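Local coordinates for protein demethyldecarbamoylnovobiocin O-methyltransferase (Streptomyces caeruleus, PDB 2WK1) that catalyses S-adenosyl-L-methionine-dependent methylation of the noviose 4-hydroxyl, the penultimate step in the biosynthesis of the aminocoumarin antibiotic novobiocin, at residues D100-N105 / R129-R134; L123-L128 / R136-A141; R192-W197 / A205-L210; A211-D216 / W224-N229. One frame throughout, in Å; residues are numbered along the deposited sequence. Where two conformers were deposited one is given.

Contact 1: D100-N105 / R129-R134; sequences DVIGNN and RAHDVR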
# COMPACT_ATOMS: atom_id res chain seq x y z
N ASP A 100 9.38 -16.60 -12.53
CA ASP A 100 9.89 -17.81 -13.19
C ASP A 100 10.61 -17.46 -14.50
O ASP A 100 11.68 -18.00 -14.80
CB ASP A 100 8.77 -18.82 -13.47
CG ASP A 100 9.32 -20.16 -13.93
OD1 ASP A 100 10.04 -20.79 -13.13
OD2 ASP A 100 9.02 -20.57 -15.07
N VAL A 101 10.06 -16.53 -15.29
CA VAL A 101 10.74 -16.13 -16.53
C VAL A 101 12.06 -15.41 -16.24
O VAL A 101 13.05 -15.59 -16.96
CB VAL A 101 9.84 -15.35 -17.54
CG1 VAL A 101 8.63 -16.17 -17.93
CG2 VAL A 101 9.46 -13.99 -17.08
N ILE A 102 12.10 -14.64 -15.16
CA ILE A 102 13.34 -13.98 -14.75
C ILE A 102 14.33 -15.04 -14.29
O ILE A 102 15.48 -15.02 -14.70
CB ILE A 102 13.13 -12.97 -13.61
CG1 ILE A 102 12.29 -11.79 -14.10
CG2 ILE A 102 14.51 -12.52 -13.04
CD1 ILE A 102 11.76 -10.89 -12.99
N GLY A 103 13.90 -15.96 -13.43
CA GLY A 103 14.81 -16.97 -12.88
C GLY A 103 15.35 -17.95 -13.90
O GLY A 103 16.46 -18.47 -13.74
N ASN A 104 14.58 -18.20 -14.95
CA ASN A 104 14.98 -19.10 -16.03
C ASN A 104 15.51 -18.36 -17.26
O ASN A 104 15.78 -18.98 -18.28
CB ASN A 104 13.83 -20.01 -16.40
CG ASN A 104 13.61 -21.11 -15.39
OD1 ASN A 104 14.49 -21.97 -15.20
ND2 ASN A 104 12.46 -21.13 -14.76
N ASN A 105 15.63 -17.05 -17.17
CA ASN A 105 16.12 -16.24 -18.26
C ASN A 105 15.40 -16.49 -19.58
O ASN A 105 15.99 -16.54 -20.65
CB ASN A 105 17.63 -16.44 -18.40
CG ASN A 105 18.37 -15.96 -17.18
OD1 ASN A 105 18.29 -14.78 -16.83
ND2 ASN A 105 19.03 -16.87 -16.50
N ARG A 129 11.52 -4.20 -10.95
CA ARG A 129 12.28 -3.32 -10.06
C ARG A 129 12.88 -4.10 -8.88
O ARG A 129 14.05 -3.90 -8.52
CB ARG A 129 11.39 -2.18 -9.57
CG ARG A 129 12.06 -1.15 -8.67
CD ARG A 129 12.50 0.05 -9.43
NE ARG A 129 13.05 1.07 -8.55
CZ ARG A 129 14.29 1.07 -8.05
NH1 ARG A 129 15.12 0.07 -8.30
NH2 ARG A 129 14.68 2.07 -7.27
N ALA A 130 12.08 -5.00 -8.31
CA ALA A 130 12.51 -5.77 -7.15
C ALA A 130 13.72 -6.61 -7.47
O ALA A 130 14.54 -6.87 -6.58
CB ALA A 130 11.38 -6.67 -6.66
N HIS A 131 13.82 -7.06 -8.72
CA HIS A 131 14.91 -7.93 -9.14
C HIS A 131 15.98 -7.19 -9.92
O HIS A 131 16.85 -7.83 -10.51
CB HIS A 131 14.33 -9.11 -9.92
CG HIS A 131 13.52 -10.03 -9.07
ND1 HIS A 131 14.09 -11.02 -8.28
CD2 HIS A 131 12.19 -10.13 -8.89
CE1 HIS A 131 13.13 -11.67 -7.65
NE2 HIS A 131 11.96 -11.14 -7.99
N ASP A 132 15.90 -5.87 -9.94
CA ASP A 132 16.81 -5.00 -10.68
C ASP A 132 17.00 -5.42 -12.13
O ASP A 132 18.13 -5.43 -12.67
CB ASP A 132 18.17 -4.86 -9.98
CG ASP A 132 18.96 -3.66 -10.49
OD1 ASP A 132 18.37 -2.67 -10.99
OD2 ASP A 132 20.20 -3.72 -10.40
N VAL A 133 15.88 -5.71 -12.79
CA VAL A 133 15.89 -6.07 -14.18
C VAL A 133 15.70 -4.80 -15.02
O VAL A 133 14.67 -4.14 -14.91
CB VAL A 133 14.78 -7.08 -14.51
CG1 VAL A 133 14.69 -7.29 -16.04
CG2 VAL A 133 15.00 -8.37 -13.78
N ARG A 134 16.68 -4.49 -15.85
CA ARG A 134 16.72 -3.22 -16.57
C ARG A 134 16.49 -3.40 -18.07
O ARG A 134 16.43 -2.42 -18.78
CB ARG A 134 18.05 -2.48 -16.29
CG ARG A 134 18.19 -2.05 -14.82
CD ARG A 134 19.54 -1.39 -14.54
NE ARG A 134 19.86 -1.38 -13.11
CZ ARG A 134 21.00 -0.94 -12.59
NH1 ARG A 134 21.96 -0.45 -13.37
NH2 ARG A 134 21.19 -0.98 -11.27
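Two helix C-termini of the methyltransferase domain come together where Ile102, in the last turn of helix 87-103, reaches His131 and Val133 just beyond the end of helix 119-130. One methyl group carries the whole contact: Ile102 CD1 lies 4.2 Å from Val133 CG2 and equally far from CD2 of the His131 imidazole, which it approaches obliquely. The long branch of Ile102 sits anti to its carbonyl carbon (chi1 -67°) and runs on extended, which carries CD1 to where it touches both the ring and the valine. Both helices finish in Schellman motifs, with Asn105 and Asp132 as the residues of positive phi. In the first, Asn105 N returns to Ile102 O; in the turn before it, Asp100 O takes both N and ND2 (3.2 Å) of Asn104, on opposite faces of the carbonyl plane. In the second, Val133 N returns to Leu128 O. Past this turn Arg134 NE meets Asp132 OD1 at 2.9 Å, a salt bridge lying in the guanidinium plane. His131 NE2 is hydrogen-bonded to Glu99, near Ile102 on helix 87-103, a polar tie between the same two helix ends. Ile102 also packs on Ile127, while Val101 covers strand 210-215 and Ala130 touches helix 35-47, placing this surface contact where two helix ends lie side by side, next to helix 35-47 and the start of strand 210-215.

Contact 2: L123-L128 / R136-A141; sequences LMRGIL and RTVWVA
Arg125, whose CB touches Val138 CG2 across the contact, carries a guanidinium group with Leu128 C at its edge, in plane; its NH2 forms a salt bridge with Asp188. The other flat group, the Trp139 indole, belongs to the opposite side of the strand: Thr137 CG2 stands 3.7 Å above one of its faces, toward the rim, and NE1 at its edge is hydrogen-bonded to Asp109 OD2. The contact itself is made where helix 123-128 runs almost antiparallel to strand 138-141, at 174° with axes 9.0 Å apart, as in the beta-alpha-beta crossover of a Rossmann-like methyltransferase. Val138 is the residue that fills this interface. Its CG2, anti to the carbonyl carbon, presses against the helix backbone at Arg125 N (3.7 Å) and against Leu128 CD1 (3.8 Å), while CG1 rests 4.0 Å from Met124 CB. Beyond CG the methionine chain extends away from the strand, toward Arg214. Leu128 also packs on Arg136: CD1 lies 3.7 Å from Arg136 O, and CD2 meets Arg136 CD at 4.0 Å, the two side chains crossing at about a right angle. The arginine's own head turns elsewhere, with NH1 bonded to the carbonyls of Val106 and Gly108. No hydrogen bond joins helix and strand. Cohesion is therefore dispersive, with both arginines contributing backbone atoms and aliphatic carbons while their charged ends have partners outside the interface.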
# COMPACT_ATOMS: atom_id res chain seq x y z
N LEU A 123 2.17 -4.07 -10.95
CA LEU A 123 2.86 -5.20 -10.36
C LEU A 123 3.98 -5.72 -11.25
O LEU A 123 5.09 -5.98 -10.77
CB LEU A 123 1.88 -6.33 -10.01
CG LEU A 123 2.55 -7.57 -9.36
CD1 LEU A 123 3.22 -7.26 -8.05
CD2 LEU A 123 1.57 -8.74 -9.20
N MET A 124 3.71 -5.90 -12.53
CA MET A 124 4.75 -6.38 -13.44
C MET A 124 5.98 -5.48 -13.38
O MET A 124 7.11 -5.96 -13.31
CB MET A 124 4.21 -6.44 -14.86
CG MET A 124 3.16 -7.50 -15.06
SD MET A 124 2.60 -7.48 -16.82
CE MET A 124 1.41 -8.84 -16.78
N ARG A 125 5.78 -4.16 -13.42
CA ARG A 125 6.92 -3.26 -13.35
C ARG A 125 7.62 -3.35 -12.00
O ARG A 125 8.84 -3.29 -11.93
CB ARG A 125 6.50 -1.82 -13.64
CG ARG A 125 7.62 -0.79 -13.55
CD ARG A 125 8.67 -0.99 -14.60
NE ARG A 125 9.90 -0.20 -14.41
CZ ARG A 125 11.00 -0.65 -13.82
NH1 ARG A 125 11.02 -1.83 -13.27
NH2 ARG A 125 12.10 0.09 -13.82
N GLY A 126 6.84 -3.49 -10.93
CA GLY A 126 7.42 -3.65 -9.60
C GLY A 126 8.26 -4.90 -9.44
O GLY A 126 9.27 -4.86 -8.76
N ILE A 127 7.85 -6.01 -10.05
CA ILE A 127 8.62 -7.24 -9.97
C ILE A 127 9.97 -7.02 -10.67
O ILE A 127 11.01 -7.42 -10.16
CB ILE A 127 7.86 -8.41 -10.58
CG1 ILE A 127 6.56 -8.71 -9.83
CG2 ILE A 127 8.76 -9.64 -10.58
CD1 ILE A 127 5.55 -9.49 -10.67
N LEU A 128 9.94 -6.36 -11.83
CA LEU A 128 11.20 -6.05 -12.51
C LEU A 128 12.09 -5.20 -11.59
O LEU A 128 13.29 -5.44 -11.47
CB LEU A 128 10.97 -5.34 -13.83
CG LEU A 128 10.22 -6.13 -14.91
CD1 LEU A 128 10.07 -5.29 -16.17
CD2 LEU A 128 10.87 -7.49 -15.24
N ARG A 136 13.98 -5.39 -19.69
CA ARG A 136 12.62 -5.78 -20.11
C ARG A 136 11.69 -4.60 -19.93
O ARG A 136 11.85 -3.80 -19.02
CB ARG A 136 12.10 -6.98 -19.31
CG ARG A 136 12.96 -8.21 -19.41
CD ARG A 136 12.44 -9.26 -18.50
NE ARG A 136 13.28 -10.42 -18.35
CZ ARG A 136 13.08 -11.60 -18.92
NH1 ARG A 136 12.10 -11.80 -19.79
NH2 ARG A 136 13.90 -12.60 -18.62
N THR A 137 10.70 -4.51 -20.82
CA THR A 137 9.68 -3.50 -20.79
C THR A 137 8.33 -4.12 -20.44
O THR A 137 8.04 -5.27 -20.81
CB THR A 137 9.59 -2.81 -22.18
OG1 THR A 137 10.84 -2.15 -22.43
CG2 THR A 137 8.44 -1.82 -22.31
N VAL A 138 7.53 -3.37 -19.70
CA VAL A 138 6.12 -3.66 -19.46
C VAL A 138 5.27 -2.82 -20.43
O VAL A 138 5.35 -1.59 -20.39
CB VAL A 138 5.71 -3.34 -18.01
CG1 VAL A 138 4.23 -3.67 -17.80
CG2 VAL A 138 6.59 -4.11 -17.03
N TRP A 139 4.50 -3.50 -21.28
CA TRP A 139 3.60 -2.90 -22.23
C TRP A 139 2.18 -2.90 -21.70
O TRP A 139 1.65 -3.92 -21.26
CB TRP A 139 3.65 -3.64 -23.56
CG TRP A 139 4.99 -3.61 -24.24
CD1 TRP A 139 6.02 -4.47 -24.04
CD2 TRP A 139 5.45 -2.65 -25.20
NE1 TRP A 139 7.08 -4.13 -24.83
CE2 TRP A 139 6.76 -3.02 -25.55
CE3 TRP A 139 4.87 -1.54 -25.81
CZ2 TRP A 139 7.51 -2.31 -26.48
CZ3 TRP A 139 5.63 -0.82 -26.74
CH2 TRP A 139 6.92 -1.22 -27.06
N VAL A 140 1.59 -1.71 -21.71
CA VAL A 140 0.29 -1.42 -21.12
C VAL A 140 -0.68 -1.13 -22.25
O VAL A 140 -0.68 -0.03 -22.81
CB VAL A 140 0.39 -0.23 -20.13
CG1 VAL A 140 -0.94 0.04 -19.46
CG2 VAL A 140 1.50 -0.44 -19.10
N ALA A 141 -1.45 -2.14 -22.66
CA ALA A 141 -2.31 -2.06 -23.85
C ALA A 141 -3.77 -1.95 -23.48
O ALA A 141 -4.32 -2.83 -22.80
CB ALA A 141 -2.08 -3.25 -24.76

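Contact 3: R192-W197 / A205-L210; sequences RFLPGW and APIDTL. With SAH (S-adenosyl-L-homocysteine), chain B.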
# COMPACT_ATOMS: atom_id res chain seq x y z
N ARG A 192 5.80 1.14 -21.19
CA ARG A 192 5.37 1.66 -22.47
C ARG A 192 3.89 1.40 -22.66
O ARG A 192 3.36 0.39 -22.22
CB ARG A 192 6.21 1.06 -23.60
CG ARG A 192 7.65 1.57 -23.56
CD ARG A 192 8.48 1.25 -24.78
NE ARG A 192 7.97 2.00 -25.93
CZ ARG A 192 8.65 2.23 -27.04
NH1 ARG A 192 9.86 1.77 -27.15
NH2 ARG A 192 8.08 2.89 -28.04
N PHE A 193 3.23 2.30 -23.36
CA PHE A 193 1.79 2.29 -23.50
C PHE A 193 1.40 2.07 -24.94
O PHE A 193 2.01 2.62 -25.87
CB PHE A 193 1.18 3.62 -22.99
CG PHE A 193 1.33 3.82 -21.52
CD1 PHE A 193 2.54 4.21 -20.98
CD2 PHE A 193 0.29 3.54 -20.66
CE1 PHE A 193 2.69 4.39 -19.65
CE2 PHE A 193 0.44 3.68 -19.29
CZ PHE A 193 1.67 4.09 -18.79
N LEU A 194 0.36 1.28 -25.14
CA LEU A 194 -0.21 1.02 -26.45
C LEU A 194 -1.69 1.41 -26.39
O LEU A 194 -2.56 0.56 -26.14
CB LEU A 194 -0.07 -0.45 -26.84
CG LEU A 194 1.32 -0.93 -27.18
CD1 LEU A 194 1.40 -2.43 -27.15
CD2 LEU A 194 1.73 -0.37 -28.54
N PRO A 195 -1.99 2.70 -26.56
CA PRO A 195 -3.36 3.17 -26.48
C PRO A 195 -4.08 2.92 -27.76
O PRO A 195 -3.57 3.25 -28.83
CB PRO A 195 -3.20 4.66 -26.20
CG PRO A 195 -1.95 5.03 -26.90
CD PRO A 195 -1.04 3.82 -26.76
N GLY A 196 -5.32 2.43 -27.64
CA GLY A 196 -6.22 2.24 -28.78
C GLY A 196 -6.90 0.88 -28.75
O GLY A 196 -6.67 0.07 -27.84
N TRP A 197 -7.78 0.65 -29.71
CA TRP A 197 -8.43 -0.62 -29.82
C TRP A 197 -7.41 -1.67 -30.25
O TRP A 197 -6.57 -1.40 -31.10
CB TRP A 197 -9.57 -0.52 -30.85
CG TRP A 197 -10.55 0.55 -30.49
CD1 TRP A 197 -10.79 1.70 -31.17
CD2 TRP A 197 -11.37 0.60 -29.32
NE1 TRP A 197 -11.72 2.47 -30.51
CE2 TRP A 197 -12.09 1.82 -29.37
CE3 TRP A 197 -11.58 -0.26 -28.24
CZ2 TRP A 197 -12.99 2.19 -28.37
CZ3 TRP A 197 -12.47 0.13 -27.25
CH2 TRP A 197 -13.15 1.34 -27.31
N ALA A 205 2.26 -3.37 -33.04
CA ALA A 205 2.95 -3.09 -31.79
C ALA A 205 4.43 -3.45 -31.95
O ALA A 205 4.75 -4.53 -32.43
CB ALA A 205 2.35 -3.92 -30.65
N PRO A 206 5.35 -2.55 -31.54
CA PRO A 206 6.77 -2.81 -31.77
C PRO A 206 7.39 -3.65 -30.67
O PRO A 206 8.37 -3.26 -30.03
CB PRO A 206 7.37 -1.41 -31.83
CG PRO A 206 6.51 -0.62 -30.98
CD PRO A 206 5.14 -1.22 -30.96
N ILE A 207 6.79 -4.81 -30.48
CA ILE A 207 7.23 -5.79 -29.52
C ILE A 207 7.88 -6.91 -30.32
O ILE A 207 7.29 -7.42 -31.26
CB ILE A 207 6.07 -6.34 -28.69
CG1 ILE A 207 5.29 -5.22 -27.98
CG2 ILE A 207 6.59 -7.40 -27.71
CD1 ILE A 207 3.99 -5.67 -27.37
N ASP A 208 9.08 -7.28 -29.93
CA ASP A 208 9.82 -8.33 -30.59
C ASP A 208 9.44 -9.71 -30.00
O ASP A 208 9.00 -10.62 -30.70
CB ASP A 208 11.31 -8.02 -30.36
CG ASP A 208 12.23 -9.03 -30.96
OD1 ASP A 208 11.78 -9.85 -31.78
OD2 ASP A 208 13.43 -8.97 -30.61
N THR A 209 9.61 -9.86 -28.71
CA THR A 209 9.30 -11.10 -28.06
C THR A 209 8.73 -10.82 -26.71
O THR A 209 8.98 -9.79 -26.08
CB THR A 209 11.00 -12.24 -27.57
OG1 THR A 209 11.53 -11.30 -26.91
CG2 THR A 209 11.89 -11.38 -28.87
N LEU A 210 7.93 -11.79 -26.26
CA LEU A 210 7.21 -11.71 -25.00
C LEU A 210 7.54 -12.91 -24.12
O LEU A 210 7.54 -14.06 -24.58
CB LEU A 210 5.70 -11.71 -25.25
CG LEU A 210 5.12 -10.44 -25.87
CD1 LEU A 210 3.68 -10.67 -26.28
CD2 LEU A 210 5.30 -9.26 -24.92
N SAH B . -6.49 -6.26 -15.92
CA SAH B . -7.33 -5.22 -15.24
CB SAH B . -8.80 -5.41 -15.61
CG SAH B . -9.10 -5.19 -17.09
SD SAH B . -10.79 -4.67 -17.36
C SAH B . -7.05 -5.19 -13.76
O SAH B . -7.89 -4.72 -12.99
OXT SAH B . -5.96 -5.54 -13.36
C5' SAH B . -10.94 -4.84 -19.14
C4' SAH B . -10.09 -3.80 -19.91
O4' SAH B . -10.00 -4.22 -21.29
C3' SAH B . -10.64 -2.37 -19.89
O3' SAH B . -9.67 -1.43 -19.40
C2' SAH B . -11.00 -2.13 -21.37
O2' SAH B . -10.85 -0.78 -21.82
C1' SAH B . -10.05 -3.06 -22.12
N9 SAH B . -10.48 -3.55 -23.44
C8 SAH B . -11.33 -4.59 -23.64
N7 SAH B . -11.43 -4.88 -24.96
C5 SAH B . -10.59 -4.02 -25.60
C6 SAH B . -10.18 -3.83 -26.97
N6 SAH B . -10.69 -4.58 -27.93
N1 SAH B . -9.27 -2.88 -27.23
C2 SAH B . -8.71 -2.14 -26.25
N3 SAH B . -9.03 -2.25 -24.95
C4 SAH B . -9.94 -3.19 -24.61
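Leu194, on edge strand 191-195, directs both its methyl groups at the loop 205-210 that leads into strand 210-215. CD1 lies 3.9 Å from Ala205 CB and 4.2 Å from Ile207 CD1; CD2 also touches Ala205 CB (4.2 Å) and lies 4.3 Å from Pro206 CD. The three loop residues are gathered round the leucine by an inverse gamma turn centred on Pro206, closed by a weak bond from Ile207 N to Ala205 O (2.8 Å). Ile207 places CG1 anti to its carbonyl carbon (chi1 -57°), and from there the extended branch reaches Leu194. Further out, Leu194 is paired through its backbone with Val140 and Asp142 of strand 138-142, and Trp139 of that strand packs on both Leu194 and Ile207. Beyond the strand, Gly196 adopts a positive phi, and Trp197 occupies the N-cap position of helix 198-201. Here the chain meets the adenine of S-adenosyl-L-homocysteine: Gly196 O stands 3.4 Å from C2 of the ligand, and Trp197 CE3 brings the ring's edge to 3.6 Å from the ligand's N1. Across the segments the contact is purely apolar, without a hydrogen bond, and the residues just after the strand, Gly196 and Trp197, meet the adenine by close packing.

Contact 4: A211-D216 / W224-N229; sequences AVLRMD and WDTLTN. With SAH (S-adenosyl-L-homocysteine), chain B; EDO (1,2-ethanediol), chain F.
Thr226 and Leu227 of helix 220-230 press on Leu213 and Met215 of strand 212-215, a strand and its following helix in the Rossmann-like methyltransferase fold. The two run nearly antiparallel, at 166° with axes 9.9 Å apart. At the start of the helix segment Trp224 turns from the strand, and one face of its indole carries Thr228 CG2, 3.2 Å above the plane and toward the rim. Asp225 contributes its carbonyl O, which takes both N and ND2 (2.8 Å) of Asn229 one turn on. Next, Thr226 sets OG1 beside its backbone N (chi1 -64°), where it is bonded to Ser222 O; this leaves CG2 anti to that N, turned to the strand at 3.5 Å from Met215 SD and 3.9 Å from Leu213 CD1. Leu227 crosses Met215 at about a right angle, its CD2 3.6 Å from the sulfur, and the bend at the end of the methionine lays CE against the same leucine. Arg214 points away from the helix and forms salt bridges with Glu112 and Asp243, and Asp216, which binds S-adenosyl-L-methionine, is also predicted to bind magnesium. Asp216 OD2 accepts hydrogen bonds from the amino N of S-adenosyl-L-homocysteine (2.8 Å) and from Arg214 NH1 (3.1 Å), the latter from above the carboxylate plane.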
# COMPACT_ATOMS: atom_id res chain seq x y z
N ALA A 211 7.81 -12.63 -22.86
CA ALA A 211 7.94 -13.67 -21.85
C ALA A 211 6.64 -13.95 -21.11
O ALA A 211 6.40 -15.09 -20.68
CB ALA A 211 9.08 -13.33 -20.89
N VAL A 212 5.80 -12.93 -20.92
CA VAL A 212 4.47 -13.11 -20.31
C VAL A 212 3.47 -12.29 -21.11
O VAL A 212 3.67 -11.10 -21.30
CB VAL A 212 4.42 -12.71 -18.81
CG1 VAL A 212 3.00 -12.91 -18.27
CG2 VAL A 212 5.45 -13.49 -17.97
N LEU A 213 2.40 -12.95 -21.54
CA LEU A 213 1.26 -12.33 -22.20
C LEU A 213 0.06 -12.51 -21.30
O LEU A 213 -0.39 -13.62 -21.15
CB LEU A 213 1.02 -13.01 -23.54
CG LEU A 213 -0.26 -12.73 -24.31
CD1 LEU A 213 -0.46 -11.22 -24.49
CD2 LEU A 213 -0.27 -13.51 -25.64
N ARG A 214 -0.43 -11.44 -20.68
CA ARG A 214 -1.62 -11.50 -19.81
C ARG A 214 -2.78 -10.87 -20.56
O ARG A 214 -2.69 -9.75 -21.02
CB ARG A 214 -1.40 -10.82 -18.47
CG ARG A 214 -2.60 -11.03 -17.55
CD ARG A 214 -2.40 -10.48 -16.13
NE ARG A 214 -3.27 -11.20 -15.22
CZ ARG A 214 -4.59 -11.02 -15.16
NH1 ARG A 214 -5.15 -9.98 -15.75
NH2 ARG A 214 -5.33 -11.87 -14.48
N MET A 215 -3.85 -11.63 -20.72
CA MET A 215 -5.01 -11.24 -21.50
C MET A 215 -6.18 -10.99 -20.57
O MET A 215 -6.58 -11.89 -19.81
CB MET A 215 -5.36 -12.32 -22.51
CG MET A 215 -4.17 -12.73 -23.40
SD MET A 215 -4.69 -13.69 -24.81
CE MET A 215 -5.50 -15.00 -23.98
N ASP A 216 -6.77 -9.80 -20.63
CA ASP A 216 -7.89 -9.43 -19.78
C ASP A 216 -8.77 -8.43 -20.52
O ASP A 216 -9.03 -7.32 -20.02
CB ASP A 216 -7.35 -8.82 -18.48
CG ASP A 216 -8.37 -8.81 -17.34
OD1 ASP A 216 -9.59 -9.02 -17.57
OD2 ASP A 216 -7.93 -8.59 -16.17
N TRP A 224 -9.41 -12.90 -29.22
CA TRP A 224 -8.94 -13.41 -30.50
C TRP A 224 -7.89 -12.49 -31.09
O TRP A 224 -6.84 -12.95 -31.58
CB TRP A 224 -10.14 -13.59 -31.47
CG TRP A 224 -9.69 -14.20 -32.74
CD1 TRP A 224 -9.36 -13.55 -33.88
CD2 TRP A 224 -9.45 -15.60 -32.98
NE1 TRP A 224 -8.94 -14.46 -34.83
CE2 TRP A 224 -8.99 -15.72 -34.30
CE3 TRP A 224 -9.59 -16.75 -32.21
CZ2 TRP A 224 -8.65 -16.96 -34.86
CZ3 TRP A 224 -9.26 -17.98 -32.78
CH2 TRP A 224 -8.80 -18.07 -34.09
N ASP A 225 -8.15 -11.19 -31.06
CA ASP A 225 -7.18 -10.24 -31.63
C ASP A 225 -5.86 -10.21 -30.84
O ASP A 225 -4.77 -10.05 -31.41
CB ASP A 225 -7.78 -8.85 -31.71
CG ASP A 225 -8.90 -8.75 -32.77
OD1 ASP A 225 -9.01 -9.66 -33.63
OD2 ASP A 225 -9.66 -7.77 -32.70
N THR A 226 -5.94 -10.45 -29.54
CA THR A 226 -4.74 -10.52 -28.75
C THR A 226 -3.93 -11.76 -29.09
O THR A 226 -2.72 -11.69 -29.34
CB THR A 226 -5.08 -10.51 -27.25
OG1 THR A 226 -5.70 -9.26 -26.89
CG2 THR A 226 -3.82 -10.68 -26.44
N LEU A 227 -4.58 -12.92 -29.09
CA LEU A 227 -3.85 -14.14 -29.40
C LEU A 227 -3.25 -14.12 -30.82
O LEU A 227 -2.10 -14.51 -31.03
CB LEU A 227 -4.71 -15.38 -29.22
CG LEU A 227 -5.02 -15.75 -27.78
CD1 LEU A 227 -6.22 -16.73 -27.73
CD2 LEU A 227 -3.77 -16.33 -27.12
N THR A 228 -4.05 -13.72 -31.79
CA THR A 228 -3.58 -13.81 -33.17
C THR A 228 -2.34 -12.94 -33.37
O THR A 228 -1.40 -13.33 -34.06
CB THR A 228 -4.66 -13.46 -34.19
OG1 THR A 228 -5.16 -12.16 -33.99
CG2 THR A 228 -5.76 -14.43 -34.16
N ASN A 229 -2.32 -11.76 -32.78
CA ASN A 229 -1.22 -10.82 -32.98
C ASN A 229 -0.04 -11.03 -32.04
O ASN A 229 1.09 -10.75 -32.43
CB ASN A 229 -1.74 -9.40 -32.84
CG ASN A 229 -2.60 -9.01 -34.03
OD1 ASN A 229 -2.08 -8.91 -35.16
ND2 ASN A 229 -3.89 -8.79 -33.80
N SAH B . -6.49 -6.26 -15.92
CA SAH B . -7.33 -5.22 -15.24
CB SAH B . -8.80 -5.41 -15.61
CG SAH B . -9.10 -5.19 -17.09
SD SAH B . -10.79 -4.67 -17.36
C SAH B . -7.05 -5.19 -13.76
O SAH B . -7.89 -4.72 -12.99
OXT SAH B . -5.96 -5.54 -13.36
C5' SAH B . -10.94 -4.84 -19.14
C4' SAH B . -10.09 -3.80 -19.91
O4' SAH B . -10.00 -4.22 -21.29
C3' SAH B . -10.64 -2.37 -19.89
O3' SAH B . -9.67 -1.43 -19.40
C2' SAH B . -11.00 -2.13 -21.37
O2' SAH B . -10.85 -0.78 -21.82
C1' SAH B . -10.05 -3.06 -22.12
N9 SAH B . -10.48 -3.55 -23.44
C8 SAH B . -11.33 -4.59 -23.64
N7 SAH B . -11.43 -4.88 -24.96
C5 SAH B . -10.59 -4.02 -25.60
C6 SAH B . -10.18 -3.83 -26.97
N6 SAH B . -10.69 -4.58 -27.93
N1 SAH B . -9.27 -2.88 -27.23
C2 SAH B . -8.71 -2.14 -26.25
N3 SAH B . -9.03 -2.25 -24.95
C4 SAH B . -9.94 -3.19 -24.61
C1 EDO F . -8.72 -12.71 -22.28
O1 EDO F . -8.82 -11.46 -23.04
C2 EDO F . -10.00 -13.14 -21.53
O2 EDO F . -9.88 -12.83 -20.12

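In the fold
Contacts 2, 3 and 4 are built on one mixed sheet, ordered 191-195, 138-142, 109-113, 210-215, 238-242 and then two antiparallel strands, as in class I methyltransferases. Contact 1 shares helix 119-130 with contact 2, their centres 11 Å apart and their segments alternating along the chain; contacts 3 and 4 follow in series. Backbone bonds from Val140 to Arg192 and Leu194 join contacts 2 and 3. Contacts 3 and 4 adjoin in sequence and border the S-adenosyl-L-homocysteine site, at its adenine and amino ends respectively. Contact 1 lies away from the annotated sites, its centre about 20 Å from that of contact 3 and 21 Å from that of contact 4, though Val101 still packs on Ala211 and Val212.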